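Local coordinates for tyrosinase (PDB 5ZRD), which is a copper-dependent monooxygenase that hydroxylates monophenols to catechols and, like other tyrosinases, probably oxidises these on to quinones, at residues Q62-V67 with Q355-G360; A445-T450 with A501-E506. All blocks are in the same frame, centred on the assembly; numbering follows the deposited sequence.

Contact 1: Q62-V67 with Q355-G360; sequences QYRKPV and QGPTPG
Arg64 reaches across to the loop 355-360 and meets the backbone and prolines there with its guanidinium end. Its CB points toward that loop, and with CG anti to the carbonyl carbon (chi1 -63°) the chain runs extended from CG to NE, carrying the guanidinium out to the loop. NE donates to a water at 2.8 Å, and the same water donates to Pro357 O, bridging the two segments at the edge of the guanidinium plane. CZ passes 4.2 Å from Pro357 CB, and Pro357 CG sits over one guanidinium face, offset toward its rim. NH2 ends 2.8 Å from Thr358 O, near the guanidinium plane, but at an N-H...O angle of 119° the bond is weak; the same nitrogen has a further acceptor in Phe361 O. NH1 forms a salt bridge with Asp74 of the second subunit, so the two ends of one guanidinium serve different chains. Separately, the amide of Gln62 lies against the ring of Pro359, OE1 being 3.8 Å from Pro359 CB. At the base of the side chain, Arg64 is the N-cap residue of helix 65-68. The contact joins the loop leading into that helix, within the tyrosinase di-copper domain, to the loop after helix 315-334, where Gln355 OE1 accepts a hydrogen bond from ND1 of the copper ligand His85.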
loop_
_atom_site.group_PDB
_atom_site.type_symbol
_atom_site.label_atom_id
_atom_site.label_comp_id
_atom_site.label_asym_id
_atom_site.label_seq_id
_atom_site.Cartn_x
_atom_site.Cartn_y
_atom_site.Cartn_z
ATOM N N GLN A 62 1.867 14.680 11.526
ATOM C CA GLN A 62 2.207 14.103 10.249
ATOM C C GLN A 62 1.895 12.600 10.246
ATOM O O GLN A 62 2.039 11.955 11.240
ATOM C CB GLN A 62 3.692 14.283 9.981
ATOM C CG GLN A 62 4.106 15.740 9.937
ATOM C CD GLN A 62 5.573 15.882 9.620
ATOM O OE1 GLN A 62 6.269 16.652 10.278
ATOM N NE2 GLN A 62 6.049 15.119 8.636
ATOM N N TYR A 63 1.486 12.058 9.109
ATOM C CA TYR A 63 1.066 10.698 8.998
ATOM C C TYR A 63 2.013 9.908 8.097
ATOM O O TYR A 63 2.769 10.459 7.317
ATOM C CB TYR A 63 -0.345 10.633 8.419
ATOM C CG TYR A 63 -1.366 11.266 9.322
ATOM C CD1 TYR A 63 -1.865 10.585 10.426
ATOM C CD2 TYR A 63 -1.800 12.565 9.101
ATOM C CE1 TYR A 63 -2.783 11.180 11.281
ATOM C CE2 TYR A 63 -2.732 13.163 9.934
ATOM C CZ TYR A 63 -3.206 12.473 11.035
ATOM O OH TYR A 63 -4.095 13.073 11.862
ATOM N N ARG A 64 1.935 8.600 8.277
ATOM C CA ARG A 64 2.562 7.611 7.424
ATOM C C ARG A 64 1.430 6.771 6.813
ATOM O O ARG A 64 1.062 5.651 7.299
ATOM C CB ARG A 64 3.555 6.760 8.226
ATOM C CG ARG A 64 4.738 7.532 8.812
ATOM C CD ARG A 64 5.512 6.689 9.824
ATOM N NE ARG A 64 6.490 7.444 10.580
ATOM C CZ ARG A 64 7.810 7.290 10.507
ATOM N NH1 ARG A 64 8.318 6.452 9.621
ATOM N NH2 ARG A 64 8.609 7.991 11.311
ATOM N N LYS A 65 0.861 7.359 5.754
ATOM C CA LYS A 65 -0.309 6.815 5.076
ATOM C C LYS A 65 -0.065 5.354 4.683
ATOM O O LYS A 65 -0.972 4.533 4.833
ATOM C CB LYS A 65 -0.718 7.695 3.882
ATOM C CG LYS A 65 -1.697 8.814 4.231
ATOM C CD LYS A 65 -3.074 8.274 4.665
ATOM C CE LYS A 65 -3.604 8.805 5.986
ATOM N NZ LYS A 65 -4.404 10.041 5.800
ATOM N N PRO A 66 1.153 5.023 4.184
ATOM C CA PRO A 66 1.332 3.629 3.792
ATOM C C PRO A 66 1.359 2.710 5.020
ATOM O O PRO A 66 0.848 1.602 4.949
ATOM C CB PRO A 66 2.597 3.584 2.938
ATOM C CG PRO A 66 2.938 5.045 2.645
ATOM C CD PRO A 66 2.230 5.882 3.690
ATOM N N VAL A 67 1.846 3.186 6.155
ATOM C CA VAL A 67 1.785 2.388 7.409
ATOM C C VAL A 67 0.328 2.268 7.882
ATOM O O VAL A 67 -0.099 1.184 8.305
ATOM C CB VAL A 67 2.672 2.972 8.530
ATOM C CG1 VAL A 67 2.496 2.239 9.834
ATOM C CG2 VAL A 67 4.140 2.998 8.170
ATOM N N GLN A 355 5.862 4.472 21.830
ATOM C CA GLN A 355 5.012 5.262 20.924
ATOM C C GLN A 355 5.349 5.016 19.442
ATOM O O GLN A 355 4.534 5.291 18.572
ATOM C CB GLN A 355 5.201 6.756 21.222
ATOM C CG GLN A 355 6.556 7.322 20.812
ATOM C CD GLN A 355 6.668 8.784 21.130
ATOM O OE1 GLN A 355 5.763 9.418 21.705
ATOM N NE2 GLN A 355 7.813 9.324 20.766
ATOM N N GLY A 356 6.567 4.554 19.146
ATOM C CA GLY A 356 6.967 4.344 17.776
ATOM C C GLY A 356 7.620 5.589 17.222
ATOM O O GLY A 356 7.699 6.590 17.912
ATOM N N PRO A 357 8.112 5.520 15.978
ATOM C CA PRO A 357 8.953 6.548 15.429
ATOM C C PRO A 357 8.233 7.879 15.188
ATOM O O PRO A 357 7.073 7.945 14.773
ATOM C CB PRO A 357 9.481 5.957 14.121
ATOM C CG PRO A 357 8.567 4.788 13.824
ATOM C CD PRO A 357 8.099 4.291 15.169
ATOM N N THR A 358 8.944 8.944 15.512
ATOM C CA THR A 358 8.493 10.289 15.260
ATOM C C THR A 358 8.822 10.639 13.798
ATOM O O THR A 358 9.549 9.908 13.153
ATOM C CB THR A 358 9.119 11.263 16.258
ATOM O OG1 THR A 358 10.527 11.261 16.066
ATOM C CG2 THR A 358 8.827 10.946 17.709
ATOM N N PRO A 359 8.240 11.714 13.249
ATOM C CA PRO A 359 8.399 12.071 11.829
ATOM C C PRO A 359 9.854 12.059 11.332
ATOM O O PRO A 359 10.713 12.619 11.976
ATOM C CB PRO A 359 7.858 13.504 11.754
ATOM C CG PRO A 359 6.760 13.479 12.785
ATOM C CD PRO A 359 7.400 12.706 13.920
ATOM N N GLY A 360 10.105 11.357 10.236
ATOM C CA GLY A 360 11.437 11.266 9.627
ATOM C C GLY A 360 12.292 10.133 10.209
ATOM O O GLY A 360 13.372 9.894 9.690
HETATM O O HOH W 1 6.269 9.395 12.552
#

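Contact 2: A445-T450 with A501-E506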
loop_
_atom_site.group_PDB
_atom_site.type_symbol
_atom_site.label_atom_id
_atom_site.label_comp_id
_atom_site.label_asym_id
_atom_site.label_seq_id
_atom_site.Cartn_x
_atom_site.Cartn_y
_atom_site.Cartn_z
ATOM N N ALA A 445 -2.352 -2.035 42.061
ATOM C CA ALA A 445 -2.152 -3.428 42.473
ATOM C C ALA A 445 -2.538 -3.581 43.945
ATOM O O ALA A 445 -2.261 -2.701 44.751
ATOM C CB ALA A 445 -0.730 -3.863 42.213
ATOM N N TYR A 446 -3.183 -4.705 44.259
ATOM C CA TYR A 446 -3.620 -5.038 45.611
ATOM C C TYR A 446 -3.235 -6.480 45.968
ATOM O O TYR A 446 -3.193 -7.389 45.128
ATOM C CB TYR A 446 -5.138 -4.881 45.748
ATOM C CG TYR A 446 -5.616 -3.482 45.505
ATOM C CD1 TYR A 446 -5.674 -2.552 46.524
ATOM C CD2 TYR A 446 -5.947 -3.059 44.232
ATOM C CE1 TYR A 446 -6.095 -1.245 46.298
ATOM C CE2 TYR A 446 -6.365 -1.759 43.985
ATOM C CZ TYR A 446 -6.440 -0.845 45.019
ATOM O OH TYR A 446 -6.841 0.438 44.772
ATOM N N ALA A 447 -2.994 -6.687 47.249
ATOM C CA ALA A 447 -2.856 -8.040 47.805
ATOM C C ALA A 447 -3.878 -8.214 48.948
ATOM O O ALA A 447 -4.017 -7.350 49.850
ATOM C CB ALA A 447 -1.425 -8.276 48.260
ATOM N N SER A 448 -4.637 -9.293 48.897
ATOM C CA SER A 448 -5.523 -9.571 50.021
ATOM C C SER A 448 -5.167 -10.927 50.654
ATOM O O SER A 448 -4.841 -11.910 49.943
ATOM C CB SER A 448 -6.964 -9.495 49.619
ATOM O OG SER A 448 -7.250 -10.509 48.687
ATOM N N VAL A 449 -5.174 -10.927 51.995
ATOM C CA VAL A 449 -4.917 -12.120 52.774
ATOM C C VAL A 449 -6.066 -12.329 53.772
ATOM O O VAL A 449 -6.450 -11.443 54.533
ATOM C CB VAL A 449 -3.520 -12.129 53.436
ATOM C CG1 VAL A 449 -2.758 -10.821 53.297
ATOM C CG2 VAL A 449 -3.552 -12.598 54.879
ATOM N N THR A 450 -6.607 -13.536 53.698
ATOM C CA THR A 450 -7.667 -14.033 54.534
ATOM C C THR A 450 -7.041 -14.902 55.630
ATOM O O THR A 450 -6.570 -15.989 55.336
ATOM C CB THR A 450 -8.647 -14.824 53.663
ATOM O OG1 THR A 450 -9.042 -13.955 52.605
ATOM C CG2 THR A 450 -9.872 -15.309 54.402
ATOM N N ALA A 501 -0.993 -14.409 49.884
ATOM C CA ALA A 501 -1.657 -13.251 49.252
ATOM C C ALA A 501 -2.332 -13.662 47.947
ATOM O O ALA A 501 -1.819 -14.521 47.201
ATOM C CB ALA A 501 -0.663 -12.142 49.013
ATOM N N LYS A 502 -3.531 -13.105 47.749
ATOM C CA LYS A 502 -4.220 -13.179 46.465
ATOM C C LYS A 502 -4.120 -11.786 45.847
ATOM O O LYS A 502 -4.497 -10.798 46.472
ATOM C CB LYS A 502 -5.657 -13.678 46.627
ATOM C CG LYS A 502 -5.782 -15.140 47.072
ATOM C CD LYS A 502 -6.864 -15.383 48.144
ATOM C CE LYS A 502 -6.425 -15.061 49.566
ATOM N NZ LYS A 502 -7.333 -14.094 50.239
ATOM N N PHE A 503 -3.486 -11.732 44.685
ATOM C CA PHE A 503 -3.181 -10.473 44.039
ATOM C C PHE A 503 -4.267 -10.140 43.012
ATOM O O PHE A 503 -4.825 -11.016 42.388
ATOM C CB PHE A 503 -1.804 -10.507 43.367
ATOM C CG PHE A 503 -0.667 -10.777 44.305
ATOM C CD1 PHE A 503 -0.292 -9.829 45.242
ATOM C CD2 PHE A 503 0.028 -11.977 44.239
ATOM C CE1 PHE A 503 0.752 -10.082 46.107
ATOM C CE2 PHE A 503 1.072 -12.232 45.107
ATOM C CZ PHE A 503 1.435 -11.282 46.038
ATOM N N ARG A 504 -4.492 -8.846 42.808
ATOM C CA ARG A 504 -5.321 -8.385 41.704
ATOM C C ARG A 504 -4.810 -7.013 41.238
ATOM O O ARG A 504 -4.166 -6.291 41.993
ATOM C CB ARG A 504 -6.787 -8.313 42.155
ATOM C CG ARG A 504 -7.021 -7.224 43.186
ATOM C CD ARG A 504 -8.380 -7.319 43.852
ATOM N NE ARG A 504 -9.222 -6.245 43.381
ATOM C CZ ARG A 504 -9.346 -5.071 43.984
ATOM N NH1 ARG A 504 -9.907 -4.061 43.336
ATOM N NH2 ARG A 504 -8.900 -4.914 45.218
ATOM N N VAL A 505 -5.148 -6.647 40.004
ATOM C CA VAL A 505 -4.889 -5.307 39.510
ATOM C C VAL A 505 -6.233 -4.689 39.119
ATOM O O VAL A 505 -7.005 -5.316 38.473
ATOM C CB VAL A 505 -3.932 -5.304 38.302
ATOM C CG1 VAL A 505 -2.545 -5.771 38.670
ATOM C CG2 VAL A 505 -4.477 -6.132 37.153
ATOM N N GLU A 506 -6.456 -3.456 39.512
ATOM C CA GLU A 506 -7.577 -2.628 39.082
ATOM C C GLU A 506 -7.055 -1.762 37.927
ATOM O O GLU A 506 -6.066 -1.037 38.099
ATOM C CB GLU A 506 -8.056 -1.790 40.278
ATOM C CG GLU A 506 -9.030 -0.659 39.967
ATOM C CD GLU A 506 -9.212 0.416 41.043
ATOM O OE1 GLU A 506 -8.447 0.402 42.047
ATOM O OE2 GLU A 506 -10.111 1.296 40.867
#
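Backbone bonds pair strands 445-450 and 502-506 as antiparallel neighbours. Tyr446 and Arg504 form one hydrogen-bonded pair, with N of Tyr446 2.9 Å from O of Arg504, and Ser448 and Lys502 form the next, with N of Lys502 2.8 Å from O of Ser448. Between and beyond them, Ala447-Phe503 and Ala445-Val505 are non-hydrogen-bonded pairs, and CA-H...O contacts such as Phe503 CA to Tyr446 O fill in.

Apolar contacts gather on the face carrying these last two pairs. CB of Ala447 meets Phe503 CE1 at 3.6 Å and Ala501 CB at 4.0 Å; farther along, Ala445 CB approaches Val505 CG1. Strands 426-430 and 531-534 pack on Phe503 and Val505 from this side.

Flat and charged groups occupy the other face. The guanidinium of Arg504 stacks on the Tyr446 ring with planes 11° apart and NH2 over the ring face, 3.6 Å from Tyr446 CG. The bend at chi3 (-108°) helps fold it over the ring. NH2 also forms a salt bridge with Glu458, and NH1 bonds Asp292 O. At the ring edge, Tyr446 OH lies 3.2 Å from Glu506 OE1, with Gly291 O as its stronger partner. The bent chain of Lys502 brings NZ to Thr450 OG1 at 2.9 Å and, weakly, to Ser448 O.

The chemistry is therefore two-sided: an apolar face turned to other strands, and a polar face where the positive charge of Arg504 is probably balanced by Glu458 while its flat group lies over part of the tyrosine ring.

How the contacts relate
From the N terminus, the chain passes through 62-67 early, then through the copper-binding helices 90-108, 274-285 and 315-334, before 355-360 closes contact 1 over a loop of 287 residues, in which helix far outweighs strand. Contact 2 opens only afterwards and closes a much shorter excursion of 50 residues with no helix, which includes strand 456-466, the neighbour of 441-450 on its other side. The two contacts thus follow in series, neither nested nor crossed. The centres of contact 1 and contact 2 lie about 40 Å apart. Contact 1 ties the start of helix 65-68 to the loop after helix 315-334, beside the second subunit, whereas contact 2 joins central strands of the later sheet, to which strand 295-297 is added.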